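Local atomic coordinates of RE68036p (Drosophila melanogaster, PDB entry 1SQH), a protein that is of unknown function but, with its acetyltransferase-like domains, may act as an acyltransferase, perhaps one that transfers acyl groups to glycine. Residues A[7-11]-A[109-115]; A[31-37]-A[266-271]; A[184-188]-A[199-203]. One frame throughout, in Å; residues are numbered along the deposited sequence.

Contact 1 (A[7-11]-A[109-115]); sequences GDILR and CLEQTQL
The carboxylate of D8 is held by the turn that follows helix 104-112. Its OD1 uses the syn lone pair to accept from the backbone of the turn, Q114 N to D8 OD1 being 2.8 Å with an N-H...O angle of 150°. D8 OD2 accepts a hydrogen bond from the T113 hydroxyl, OG1 at 2.7 Å, on its own syn side and 22° out of the carboxylate plane. With CG trans to the backbone N (chi1 -166°), the D8 side chain is carried out to T113. There L115 comes from the opposite direction and lays its CG 3.6 Å from D8 CG. Beside this polar centre, I9 crosses Q112 at about a right angle, its CD1 3.6 Å from Q112 OE1, while L10 sends CD2 to within 3.8 Å of C109 CB.

The contact joins the N-terminal edge strand 10-12 of the eight-stranded sheet to the helix end and loop ahead of strand 123-128, within the N-terminal acetyltransferase-like half.

A second shell fixes both partners of the main bond. On one side, D8 OD2 also accepts from L10 N at 2.9 Å, on the anti side, closing an Asx turn as the strand begins. On the other, T113 OG1 accepts from L115 N at 3.1 Å, an ST turn that leaves its proton for D8. Two donors thus grip OD2 and one grips OD1, which limits rotation of the carboxylate. Further out, L10 and L115 rest on strand 82-87 through V83 and L85, and L115 O accepts from Q91 NE2.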
ATOM      1  N   GLY A   7     -17.957  24.062   4.115  1.00 39.28           N
ATOM      2  CA  GLY A   7     -16.988  23.700   3.037  1.00 39.10           C
ATOM      3  C   GLY A   7     -17.351  22.414   2.314  1.00 37.97           C
ATOM      4  O   GLY A   7     -18.528  22.055   2.228  1.00 38.34           O
ATOM      5  N   ASP A   8     -16.339  21.717   1.802  1.00 36.58           N
ATOM      6  CA  ASP A   8     -16.541  20.466   1.068  1.00 34.86           C
ATOM      7  C   ASP A   8     -17.302  19.440   1.903  1.00 32.94           C
ATOM      8  O   ASP A   8     -17.216  19.447   3.126  1.00 33.42           O
ATOM      9  CB  ASP A   8     -15.184  19.878   0.657  1.00 35.95           C
ATOM     10  CG  ASP A   8     -15.314  18.773  -0.379  1.00 35.70           C
ATOM     11  OD1 ASP A   8     -15.394  19.092  -1.590  1.00 35.00           O
ATOM     12  OD2 ASP A   8     -15.350  17.587   0.023  1.00 36.12           O
ATOM     13  N   ILE A   9     -18.038  18.552   1.244  1.00 31.80           N
ATOM     14  CA  ILE A   9     -18.792  17.533   1.959  1.00 31.37           C
ATOM     15  C   ILE A   9     -17.850  16.624   2.770  1.00 32.37           C
ATOM     16  O   ILE A   9     -18.281  15.897   3.675  1.00 32.09           O
ATOM     17  CB  ILE A   9     -19.627  16.689   0.983  1.00 31.44           C
ATOM     18  CG1 ILE A   9     -20.549  15.745   1.757  1.00 30.79           C
ATOM     19  CG2 ILE A   9     -18.714  15.925   0.049  1.00 28.99           C
ATOM     20  CD1 ILE A   9     -21.529  15.019   0.866  1.00 32.26           C
ATOM     21  N   LEU A  10     -16.563  16.673   2.442  1.00 30.72           N
ATOM     22  CA  LEU A  10     -15.566  15.890   3.153  1.00 30.74           C
ATOM     23  C   LEU A  10     -14.936  16.751   4.246  1.00 30.88           C
ATOM     24  O   LEU A  10     -14.477  17.861   3.984  1.00 31.27           O
ATOM     25  CB  LEU A  10     -14.472  15.403   2.190  1.00 31.42           C
ATOM     26  CG  LEU A  10     -14.842  14.336   1.153  1.00 30.98           C
ATOM     27  CD1 LEU A  10     -13.643  14.024   0.282  1.00 30.13           C
ATOM     28  CD2 LEU A  10     -15.334  13.075   1.864  1.00 32.37           C
ATOM     29  N   ARG A  11     -14.925  16.247   5.474  1.00 31.24           N
ATOM     30  CA  ARG A  11     -14.333  16.987   6.579  1.00 31.53           C
ATOM     31  C   ARG A  11     -13.098  16.266   7.084  1.00 30.41           C
ATOM     32  O   ARG A  11     -13.154  15.084   7.422  1.00 31.48           O
ATOM     33  CB  ARG A  11     -15.302  17.142   7.749  1.00 31.97           C
ATOM     34  CG  ARG A  11     -14.696  18.005   8.846  1.00 34.61           C
ATOM     35  CD  ARG A  11     -15.417  17.915  10.178  1.00 35.86           C
ATOM     36  NE  ARG A  11     -14.990  16.779  10.996  1.00 36.85           N
ATOM     37  CZ  ARG A  11     -15.594  15.598  10.997  1.00 37.22           C
ATOM     38  NH1 ARG A  11     -16.651  15.399  10.213  1.00 39.07           N
ATOM     39  NH2 ARG A  11     -15.172  14.633  11.806  1.00 34.80           N
ATOM     40  N   CYS A 109     -20.507  11.335  -0.402  1.00 34.83           N
ATOM     41  CA  CYS A 109     -19.183  11.920  -0.253  1.00 33.99           C
ATOM     42  C   CYS A 109     -18.417  11.970  -1.571  1.00 33.95           C
ATOM     43  O   CYS A 109     -17.958  13.032  -1.996  1.00 34.69           O
ATOM     44  CB  CYS A 109     -18.350  11.116   0.750  1.00 32.80           C
ATOM     45  SG  CYS A 109     -18.719  11.421   2.488  1.00 31.05           S
ATOM     46  N   LEU A 110     -18.273  10.816  -2.211  1.00 32.36           N
ATOM     47  CA  LEU A 110     -17.515  10.736  -3.454  1.00 32.57           C
ATOM     48  C   LEU A 110     -18.087  11.564  -4.596  1.00 32.93           C
ATOM     49  O   LEU A 110     -17.336  12.107  -5.396  1.00 33.97           O
ATOM     50  CB  LEU A 110     -17.363   9.270  -3.891  1.00 31.11           C
ATOM     51  CG  LEU A 110     -16.565   8.306  -2.995  1.00 29.83           C
ATOM     52  CD1 LEU A 110     -16.470   6.956  -3.697  1.00 28.89           C
ATOM     53  CD2 LEU A 110     -15.163   8.843  -2.716  1.00 28.88           C
ATOM     54  N   GLU A 111     -19.410  11.670  -4.661  1.00 34.62           N
ATOM     55  CA  GLU A 111     -20.066  12.419  -5.727  1.00 35.34           C
ATOM     56  C   GLU A 111     -20.130  13.932  -5.487  1.00 35.25           C
ATOM     57  O   GLU A 111     -19.995  14.718  -6.424  1.00 34.02           O
ATOM     58  CB  GLU A 111     -21.479  11.869  -5.945  1.00 36.49           C
ATOM     59  CG  GLU A 111     -21.514  10.385  -6.271  1.00 40.35           C
ATOM     60  CD  GLU A 111     -22.925   9.818  -6.301  1.00 43.23           C
ATOM     61  OE1 GLU A 111     -23.734  10.208  -5.429  1.00 45.08           O
ATOM     62  OE2 GLU A 111     -23.218   8.972  -7.177  1.00 42.89           O
ATOM     63  N   GLN A 112     -20.316  14.344  -4.236  1.00 34.73           N
ATOM     64  CA  GLN A 112     -20.425  15.767  -3.922  1.00 35.13           C
ATOM     65  C   GLN A 112     -19.131  16.509  -3.639  1.00 33.69           C
ATOM     66  O   GLN A 112     -19.123  17.740  -3.604  1.00 35.07           O
ATOM     67  CB  GLN A 112     -21.367  15.978  -2.735  1.00 36.82           C
ATOM     68  CG  GLN A 112     -22.840  15.836  -3.078  1.00 40.29           C
ATOM     69  CD  GLN A 112     -23.727  16.065  -1.874  1.00 41.21           C
ATOM     70  OE1 GLN A 112     -23.590  17.068  -1.176  1.00 43.05           O
ATOM     71  NE2 GLN A 112     -24.642  15.135  -1.624  1.00 43.19           N
ATOM     72  N   THR A 113     -18.045  15.775  -3.438  1.00 32.21           N
ATOM     73  CA  THR A 113     -16.761  16.390  -3.128  1.00 31.70           C
ATOM     74  C   THR A 113     -16.074  16.967  -4.360  1.00 33.62           C
ATOM     75  O   THR A 113     -16.394  16.614  -5.498  1.00 34.21           O
ATOM     76  CB  THR A 113     -15.795  15.363  -2.473  1.00 31.30           C
ATOM     77  OG1 THR A 113     -14.587  16.021  -2.068  1.00 26.22           O
ATOM     78  CG2 THR A 113     -15.457  14.241  -3.458  1.00 29.03           C
ATOM     79  N   GLN A 114     -15.125  17.858  -4.118  1.00 35.07           N
ATOM     80  CA  GLN A 114     -14.360  18.470  -5.195  1.00 37.53           C
ATOM     81  C   GLN A 114     -12.886  18.398  -4.821  1.00 36.06           C
ATOM     82  O   GLN A 114     -12.061  19.116  -5.379  1.00 36.15           O
ATOM     83  CB  GLN A 114     -14.769  19.930  -5.384  1.00 40.57           C
ATOM     84  CG  GLN A 114     -16.250  20.130  -5.643  1.00 45.62           C
ATOM     85  CD  GLN A 114     -16.590  21.583  -5.864  1.00 49.24           C
ATOM     86  OE1 GLN A 114     -16.344  22.431  -4.997  1.00 49.07           O
ATOM     87  NE2 GLN A 114     -17.156  21.887  -7.031  1.00 51.16           N
ATOM     88  N   LEU A 115     -12.561  17.536  -3.860  1.00 34.60           N
ATOM     89  CA  LEU A 115     -11.175  17.392  -3.432  1.00 33.14           C
ATOM     90  C   LEU A 115     -10.458  16.327  -4.258  1.00 32.56           C
ATOM     91  O   LEU A 115      -9.232  16.227  -4.212  1.00 32.46           O
ATOM     92  CB  LEU A 115     -11.108  17.021  -1.947  1.00 32.50           C
ATOM     93  CG  LEU A 115     -11.873  17.899  -0.952  1.00 30.88           C
ATOM     94  CD1 LEU A 115     -11.515  17.468   0.470  1.00 30.93           C
ATOM     95  CD2 LEU A 115     -11.526  19.360  -1.158  1.00 31.54           C
TER

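Contact 2 (A[31-37]-A[266-271]); sequences IRNFHYL and ITLTAW
R32 and T267 bring the two backbones nearest, with CA atoms 5.8 Å apart, where the loop entering helix 34-51 passes the residues leading into strand 268-273. The pairing joins two acetyltransferase-like halves: the helix belongs to the N-terminal one, and the strand is an outermost strand of the mixed sheet in which strands of both halves mix.

One hydrogen bond crosses the contact, from T267 OG1 to I31 O at 2.7 Å. The hydroxyl sits above the carbonyl plane, 64° out of it, and so does not lie on a lone pair. The T267 torsion (chi1 -46°) sets OG1 beside the backbone N for this bond and sends CG2 to R32, whose CG lies 3.8 Å from it.

Deeper in, L37 and T269 meet tip to tip, CD1 to CG2 at 3.5 Å. F34 comes toward T269 from the opposite direction, CE1 lying 3.6 Å from T269 OG1, and slides past W271. The F34 ring and the six-membered ring of W271 have centroids 4.6 Å apart and planes at 45°, an oblique pair in which W271 CZ2 stands over one face of F34 toward its rim. W271 is also met edge-to-face by F231 and W296.

The helix start is fixed by its N-cap, N33, whose OD1 accepts from Y36 N at 2.9 Å in the carbonyl plane, with a weaker bond from H35 N. Across the contact, the buried backbone N of T267 finds no partner in the model.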
ATOM      1  N   ILE A  31      -7.803  -7.830  12.911  1.00 20.40           N
ATOM      2  CA  ILE A  31      -6.430  -7.529  12.535  1.00 21.90           C
ATOM      3  C   ILE A  31      -5.977  -7.868  11.095  1.00 21.27           C
ATOM      4  O   ILE A  31      -4.900  -7.438  10.660  1.00 19.65           O
ATOM      5  CB  ILE A  31      -5.494  -8.229  13.561  1.00 25.93           C
ATOM      6  CG1 ILE A  31      -4.430  -7.260  14.032  1.00 29.06           C
ATOM      7  CG2 ILE A  31      -4.910  -9.509  12.982  1.00 27.12           C
ATOM      8  CD1 ILE A  31      -4.994  -6.195  14.950  1.00 31.52           C
ATOM      9  N   ARG A  32      -6.778  -8.628  10.354  1.00 20.59           N
ATOM     10  CA  ARG A  32      -6.390  -9.013   8.988  1.00 22.00           C
ATOM     11  C   ARG A  32      -6.978  -8.123   7.909  1.00 20.34           C
ATOM     12  O   ARG A  32      -6.652  -8.263   6.731  1.00 21.11           O
ATOM     13  CB  ARG A  32      -6.818 -10.447   8.678  1.00 19.73           C
ATOM     14  CG  ARG A  32      -6.069 -11.536   9.396  1.00 22.60           C
ATOM     15  CD  ARG A  32      -6.838 -12.824   9.216  1.00 26.79           C
ATOM     16  NE  ARG A  32      -6.045 -14.019   9.446  1.00 33.55           N
ATOM     17  CZ  ARG A  32      -5.835 -14.951   8.523  1.00 36.15           C
ATOM     18  NH1 ARG A  32      -6.359 -14.821   7.305  1.00 38.02           N
ATOM     19  NH2 ARG A  32      -5.115 -16.022   8.817  1.00 36.81           N
ATOM     20  N   ASN A  33      -7.850  -7.218   8.316  1.00 21.42           N
ATOM     21  CA  ASN A  33      -8.516  -6.310   7.392  1.00 19.89           C
ATOM     22  C   ASN A  33      -7.566  -5.261   6.791  1.00 20.32           C
ATOM     23  O   ASN A  33      -6.824  -4.591   7.507  1.00 22.40           O
ATOM     24  CB  ASN A  33      -9.679  -5.653   8.125  1.00 17.29           C
ATOM     25  CG  ASN A  33     -10.392  -4.651   7.279  1.00 16.45           C
ATOM     26  OD1 ASN A  33     -10.020  -3.473   7.246  1.00 13.98           O
ATOM     27  ND2 ASN A  33     -11.425  -5.108   6.567  1.00 15.05           N
ATOM     28  N   PHE A  34      -7.602  -5.111   5.469  1.00 19.52           N
ATOM     29  CA  PHE A  34      -6.719  -4.176   4.787  1.00 17.68           C
ATOM     30  C   PHE A  34      -6.914  -2.691   5.074  1.00 18.46           C
ATOM     31  O   PHE A  34      -5.963  -1.907   4.963  1.00 16.53           O
ATOM     32  CB  PHE A  34      -6.769  -4.433   3.285  1.00 15.89           C
ATOM     33  CG  PHE A  34      -5.947  -5.612   2.855  1.00 16.66           C
ATOM     34  CD1 PHE A  34      -4.624  -5.442   2.449  1.00 19.11           C
ATOM     35  CD2 PHE A  34      -6.476  -6.897   2.894  1.00 16.46           C
ATOM     36  CE1 PHE A  34      -3.834  -6.539   2.082  1.00 20.29           C
ATOM     37  CE2 PHE A  34      -5.701  -8.000   2.530  1.00 18.63           C
ATOM     38  CZ  PHE A  34      -4.381  -7.823   2.124  1.00 19.01           C
ATOM     39  N   HIS A  35      -8.127  -2.284   5.426  1.00 18.94           N
ATOM     40  CA  HIS A  35      -8.341  -0.886   5.738  1.00 18.35           C
ATOM     41  C   HIS A  35      -7.761  -0.642   7.110  1.00 18.79           C
ATOM     42  O   HIS A  35      -7.200   0.426   7.380  1.00 17.30           O
ATOM     43  CB  HIS A  35      -9.826  -0.537   5.664  1.00 19.23           C
ATOM     44  CG  HIS A  35     -10.322  -0.446   4.256  1.00 21.85           C
ATOM     45  ND1 HIS A  35     -10.046   0.634   3.446  1.00 19.70           N
ATOM     46  CD2 HIS A  35     -10.933  -1.365   3.472  1.00 20.01           C
ATOM     47  CE1 HIS A  35     -10.463   0.373   2.218  1.00 21.53           C
ATOM     48  NE2 HIS A  35     -11.002  -0.834   2.206  1.00 20.97           N
ATOM     49  N   TYR A  36      -7.863  -1.643   7.976  1.00 17.45           N
ATOM     50  CA  TYR A  36      -7.269  -1.510   9.294  1.00 17.18           C
ATOM     51  C   TYR A  36      -5.749  -1.393   9.107  1.00 18.16           C
ATOM     52  O   TYR A  36      -5.095  -0.561   9.743  1.00 18.30           O
ATOM     53  CB  TYR A  36      -7.571  -2.742  10.154  1.00 18.24           C
ATOM     54  CG  TYR A  36      -6.585  -2.907  11.289  1.00 20.12           C
ATOM     55  CD1 TYR A  36      -6.658  -2.098  12.423  1.00 19.01           C
ATOM     56  CD2 TYR A  36      -5.543  -3.837  11.205  1.00 20.47           C
ATOM     57  CE1 TYR A  36      -5.726  -2.201  13.447  1.00 19.97           C
ATOM     58  CE2 TYR A  36      -4.599  -3.950  12.226  1.00 20.95           C
ATOM     59  CZ  TYR A  36      -4.698  -3.129  13.348  1.00 22.26           C
ATOM     60  OH  TYR A  36      -3.786  -3.249  14.376  1.00 20.71           O
ATOM     61  N   LEU A  37      -5.195  -2.230   8.227  1.00 16.25           N
ATOM     62  CA  LEU A  37      -3.754  -2.230   7.984  1.00 17.31           C
ATOM     63  C   LEU A  37      -3.279  -0.885   7.456  1.00 18.59           C
ATOM     64  O   LEU A  37      -2.238  -0.372   7.880  1.00 16.42           O
ATOM     65  CB  LEU A  37      -3.382  -3.363   7.022  1.00 16.48           C
ATOM     66  CG  LEU A  37      -3.511  -4.720   7.741  1.00 20.12           C
ATOM     67  CD1 LEU A  37      -3.300  -5.897   6.794  1.00 16.67           C
ATOM     68  CD2 LEU A  37      -2.486  -4.746   8.875  1.00 18.67           C
ATOM     69  N   ILE A 266       1.645  -7.341  13.565  1.00 22.28           N
ATOM     70  CA  ILE A 266       0.610  -7.150  12.563  1.00 20.98           C
ATOM     71  C   ILE A 266       0.586  -8.330  11.620  1.00 20.51           C
ATOM     72  O   ILE A 266       1.529  -9.116  11.544  1.00 19.49           O
ATOM     73  CB  ILE A 266       0.778  -5.868  11.707  1.00 20.77           C
ATOM     74  CG1 ILE A 266       2.252  -5.559  11.499  1.00 21.39           C
ATOM     75  CG2 ILE A 266      -0.013  -4.728  12.312  1.00 24.33           C
ATOM     76  CD1 ILE A 266       2.946  -6.511  10.572  1.00 18.36           C
ATOM     77  N   THR A 267      -0.528  -8.456  10.919  1.00 20.56           N
ATOM     78  CA  THR A 267      -0.707  -9.507   9.938  1.00 20.09           C
ATOM     79  C   THR A 267       0.191  -9.137   8.764  1.00 19.16           C
ATOM     80  O   THR A 267       0.261  -7.968   8.382  1.00 20.86           O
ATOM     81  CB  THR A 267      -2.145  -9.502   9.438  1.00 18.90           C
ATOM     82  OG1 THR A 267      -3.023  -9.382  10.561  1.00 16.28           O
ATOM     83  CG2 THR A 267      -2.450 -10.765   8.657  1.00 19.00           C
ATOM     84  N   LEU A 268       0.896 -10.107   8.203  1.00 17.93           N
ATOM     85  CA  LEU A 268       1.712  -9.810   7.045  1.00 17.74           C
ATOM     86  C   LEU A 268       0.780  -9.922   5.837  1.00 19.36           C
ATOM     87  O   LEU A 268      -0.122 -10.763   5.824  1.00 18.64           O
ATOM     88  CB  LEU A 268       2.851 -10.819   6.919  1.00 14.97           C
ATOM     89  CG  LEU A 268       4.181 -10.447   7.569  1.00 17.05           C
ATOM     90  CD1 LEU A 268       4.764  -9.267   6.804  1.00 15.65           C
ATOM     91  CD2 LEU A 268       4.000 -10.108   9.058  1.00 15.22           C
ATOM     92  N   THR A 269       0.977  -9.076   4.828  1.00 19.11           N
ATOM     93  CA  THR A 269       0.136  -9.152   3.636  1.00 20.55           C
ATOM     94  C   THR A 269       0.943  -8.696   2.446  1.00 20.78           C
ATOM     95  O   THR A 269       2.078  -8.243   2.596  1.00 21.68           O
ATOM     96  CB  THR A 269      -1.106  -8.236   3.720  1.00 19.63           C
ATOM     97  OG1 THR A 269      -0.680  -6.870   3.771  1.00 21.74           O
ATOM     98  CG2 THR A 269      -1.946  -8.551   4.957  1.00 19.81           C
ATOM     99  N   ALA A 270       0.356  -8.818   1.263  1.00 21.09           N
ATOM    100  CA  ALA A 270       1.011  -8.378   0.038  1.00 19.94           C
ATOM    101  C   ALA A 270      -0.038  -8.181  -1.037  1.00 22.01           C
ATOM    102  O   ALA A 270      -0.990  -8.963  -1.150  1.00 21.93           O
ATOM    103  CB  ALA A 270       2.038  -9.403  -0.422  1.00 18.51           C
ATOM    104  N   TRP A 271       0.133  -7.115  -1.810  1.00 21.09           N
ATOM    105  CA  TRP A 271      -0.761  -6.805  -2.911  1.00 21.21           C
ATOM    106  C   TRP A 271      -0.051  -7.188  -4.204  1.00 21.32           C
ATOM    107  O   TRP A 271       1.007  -6.650  -4.512  1.00 21.89           O
ATOM    108  CB  TRP A 271      -1.073  -5.312  -2.931  1.00 20.00           C
ATOM    109  CG  TRP A 271      -2.174  -4.901  -1.999  1.00 19.95           C
ATOM    110  CD1 TRP A 271      -2.078  -4.043  -0.939  1.00 20.44           C
ATOM    111  CD2 TRP A 271      -3.552  -5.276  -2.091  1.00 18.60           C
ATOM    112  NE1 TRP A 271      -3.317  -3.849  -0.369  1.00 20.63           N
ATOM    113  CE2 TRP A 271      -4.240  -4.597  -1.059  1.00 20.51           C
ATOM    114  CE3 TRP A 271      -4.274  -6.116  -2.951  1.00 18.25           C
ATOM    115  CZ2 TRP A 271      -5.623  -4.734  -0.864  1.00 20.09           C
ATOM    116  CZ3 TRP A 271      -5.644  -6.252  -2.758  1.00 20.19           C
ATOM    117  CH2 TRP A 271      -6.304  -5.561  -1.721  1.00 19.56           C
TER

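Contact 3 (A[184-188]-A[199-203]); sequences AAMVH and LTYLQ
Apolar contacts between A184, V187 and H188 on one helix and L199, L202 and Q203 on the other account for most of the meeting of the two helices. A184 points its methyl toward the second helix: CB lies 3.9 Å from L199 CD2 and 3.7 Å from the aliphatic CG of Q203. L202 points CD2 back the other way, meeting V187 tip to tip, with V187 CG2 4.1 Å from it. The same methyl lies 3.6 Å from H188 CB, where the two side chains cross at about a right angle. L199 starts off to one side, but CG trans to its backbone N (chi1 -153°) brings CD2 round to A184 and A185.

The ring of H188 accounts for the aromatic part. L202 CD2 lies at its edge, near the ring plane, and L199 N approaches obliquely, 3.6 Å from CD2 of the imidazole. The trans torsion of H188 (chi1 -168°) extends the ring toward the start of the second helix, where NE2 is hydrogen-bonded to G197 O, consistent with a proton on NE2. W191 meets the ring at a shallow angle between planes.

Helices 184-189 and 199-208 follow each other along the chain between strands 174-177 and 211-216, as the first two helices do in a GNAT acetyltransferase fold. The axes of the two short segments approach to 9.1 Å with an angle of 126° between their N-to-C directions, nearer perpendicular than antiparallel. V187 also reaches W225 and F227, placing this side of the pair on strand 222-228.

Polar bridging is left to one water. It accepts from A185 N at 3.0 Å and from Q203 NE2 at 3.2 Å, linking an amide in the first turn of helix 184-189 to the extended side chain of the glutamine.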
ATOM      1  N   ALA A 184      17.762   3.151  -3.926  1.00 29.55           N
ATOM      2  CA  ALA A 184      16.469   3.588  -4.458  1.00 29.92           C
ATOM      3  C   ALA A 184      16.379   3.778  -5.971  1.00 29.54           C
ATOM      4  O   ALA A 184      15.418   3.331  -6.602  1.00 28.31           O
ATOM      5  CB  ALA A 184      16.031   4.875  -3.762  1.00 30.41           C
ATOM      6  N   ALA A 185      17.368   4.444  -6.552  1.00 30.24           N
ATOM      7  CA  ALA A 185      17.356   4.710  -7.985  1.00 32.70           C
ATOM      8  C   ALA A 185      17.409   3.432  -8.840  1.00 35.17           C
ATOM      9  O   ALA A 185      16.780   3.355  -9.905  1.00 33.93           O
ATOM     10  CB  ALA A 185      18.510   5.658  -8.345  1.00 32.86           C
HETATM   11  N   MSE A 186      18.142   2.427  -8.370  1.00 36.37           N
HETATM   12  CA  MSE A 186      18.251   1.176  -9.107  1.00 39.22           C
HETATM   13  C   MSE A 186      16.916   0.433  -9.080  1.00 37.83           C
HETATM   14  O   MSE A 186      16.426  -0.003 -10.123  1.00 38.25           O
HETATM   15  CB  MSE A 186      19.361   0.302  -8.513  1.00 45.99           C
HETATM   16  CG  MSE A 186      20.691   1.037  -8.314  1.00 56.26           C
HETATM   17 SE   MSE A 186      21.370   1.942  -9.912  1.00 70.31          SE
HETATM   18  CE  MSE A 186      21.014   3.776  -9.417  1.00 64.32           C
ATOM     19  N   VAL A 187      16.330   0.291  -7.892  1.00 34.64           N
ATOM     20  CA  VAL A 187      15.046  -0.388  -7.767  1.00 34.97           C
ATOM     21  C   VAL A 187      13.977   0.332  -8.596  1.00 34.77           C
ATOM     22  O   VAL A 187      13.104  -0.304  -9.188  1.00 34.06           O
ATOM     23  CB  VAL A 187      14.588  -0.489  -6.266  1.00 33.72           C
ATOM     24  CG1 VAL A 187      14.871   0.781  -5.546  1.00 33.74           C
ATOM     25  CG2 VAL A 187      13.094  -0.793  -6.179  1.00 32.31           C
ATOM     26  N   HIS A 188      14.068   1.656  -8.657  1.00 34.11           N
ATOM     27  CA  HIS A 188      13.103   2.444  -9.410  1.00 35.25           C
ATOM     28  C   HIS A 188      13.301   2.298 -10.923  1.00 35.32           C
ATOM     29  O   HIS A 188      12.338   2.370 -11.694  1.00 33.51           O
ATOM     30  CB  HIS A 188      13.203   3.921  -9.006  1.00 35.01           C
ATOM     31  CG  HIS A 188      12.073   4.762  -9.513  1.00 37.03           C
ATOM     32  ND1 HIS A 188      11.983   5.184 -10.823  1.00 36.84           N
ATOM     33  CD2 HIS A 188      10.964   5.233  -8.892  1.00 38.42           C
ATOM     34  CE1 HIS A 188      10.871   5.879 -10.986  1.00 37.89           C
ATOM     35  NE2 HIS A 188      10.234   5.924  -9.828  1.00 38.94           N
ATOM     36  N   LEU A 199      10.779   8.381  -7.164  1.00 30.86           N
ATOM     37  CA  LEU A 199      12.105   8.051  -6.653  1.00 31.00           C
ATOM     38  C   LEU A 199      12.194   8.503  -5.197  1.00 31.26           C
ATOM     39  O   LEU A 199      12.711   7.780  -4.338  1.00 31.41           O
ATOM     40  CB  LEU A 199      13.177   8.780  -7.465  1.00 29.60           C
ATOM     41  CG  LEU A 199      14.591   8.211  -7.590  1.00 29.53           C
ATOM     42  CD1 LEU A 199      15.479   9.300  -8.163  1.00 29.88           C
ATOM     43  CD2 LEU A 199      15.125   7.733  -6.252  1.00 28.48           C
ATOM     44  N   THR A 200      11.683   9.702  -4.930  1.00 32.31           N
ATOM     45  CA  THR A 200      11.715  10.256  -3.588  1.00 33.08           C
ATOM     46  C   THR A 200      10.820   9.474  -2.624  1.00 31.96           C
ATOM     47  O   THR A 200      11.104   9.416  -1.426  1.00 31.80           O
ATOM     48  CB  THR A 200      11.372  11.774  -3.598  1.00 35.62           C
ATOM     49  OG1 THR A 200      10.872  12.167  -2.312  1.00 38.69           O
ATOM     50  CG2 THR A 200      10.367  12.100  -4.689  1.00 36.51           C
ATOM     51  N   TYR A 201       9.756   8.858  -3.139  1.00 30.22           N
ATOM     52  CA  TYR A 201       8.885   8.029  -2.304  1.00 27.88           C
ATOM     53  C   TYR A 201       9.737   6.847  -1.865  1.00 26.90           C
ATOM     54  O   TYR A 201       9.818   6.537  -0.677  1.00 26.31           O
ATOM     55  CB  TYR A 201       7.681   7.515  -3.102  1.00 26.48           C
ATOM     56  CG  TYR A 201       6.871   6.427  -2.406  1.00 26.64           C
ATOM     57  CD1 TYR A 201       6.560   6.513  -1.048  1.00 25.34           C
ATOM     58  CD2 TYR A 201       6.359   5.341  -3.123  1.00 26.65           C
ATOM     59  CE1 TYR A 201       5.756   5.548  -0.422  1.00 26.98           C
ATOM     60  CE2 TYR A 201       5.552   4.371  -2.508  1.00 25.09           C
ATOM     61  CZ  TYR A 201       5.254   4.484  -1.161  1.00 26.15           C
ATOM     62  OH  TYR A 201       4.437   3.554  -0.551  1.00 27.75           O
ATOM     63  N   LEU A 202      10.389   6.199  -2.830  1.00 25.76           N
ATOM     64  CA  LEU A 202      11.242   5.056  -2.514  1.00 26.00           C
ATOM     65  C   LEU A 202      12.328   5.431  -1.494  1.00 25.66           C
ATOM     66  O   LEU A 202      12.645   4.649  -0.593  1.00 23.24           O
ATOM     67  CB  LEU A 202      11.869   4.488  -3.792  1.00 25.45           C
ATOM     68  CG  LEU A 202      11.124   3.323  -4.469  1.00 27.50           C
ATOM     69  CD1 LEU A 202       9.663   3.658  -4.620  1.00 28.80           C
ATOM     70  CD2 LEU A 202      11.735   3.031  -5.833  1.00 29.39           C
ATOM     71  N   GLN A 203      12.886   6.634  -1.632  1.00 26.86           N
ATOM     72  CA  GLN A 203      13.919   7.098  -0.710  1.00 27.07           C
ATOM     73  C   GLN A 203      13.360   7.258   0.712  1.00 26.15           C
ATOM     74  O   GLN A 203      14.064   7.014   1.704  1.00 22.98           O
ATOM     75  CB  GLN A 203      14.529   8.412  -1.221  1.00 28.00           C
ATOM     76  CG  GLN A 203      15.780   8.197  -2.072  1.00 30.94           C
ATOM     77  CD  GLN A 203      16.156   9.404  -2.916  1.00 34.03           C
ATOM     78  OE1 GLN A 203      15.906  10.547  -2.532  1.00 38.20           O
ATOM     79  NE2 GLN A 203      16.776   9.154  -4.069  1.00 33.22           N
TER
HETATM   80  O   HOH W   1      18.412   6.503  -4.670  1.00 24.71           O

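Contact 2 lies about 10 Å from the chain centre and is the buried one; contacts 1 and 3, at about 24 and 16 Å, are partly buried, each with two exposed residues among those that touch. Contacts 1 and 2 reach the same mixed sheet at its two outermost strands, 10-12 and 268-273, with centres about 27 Å apart. Contact 3 instead packs helices beside the four-stranded antiparallel sheet, across the chain centre from contact 2. The chemistry follows: a carboxylate gripped by direct bonds at the outlying contact 1, aromatic and methyl packing with a single hydroxyl bond in contact 2, and apolar packing with a water bridge in contact 3.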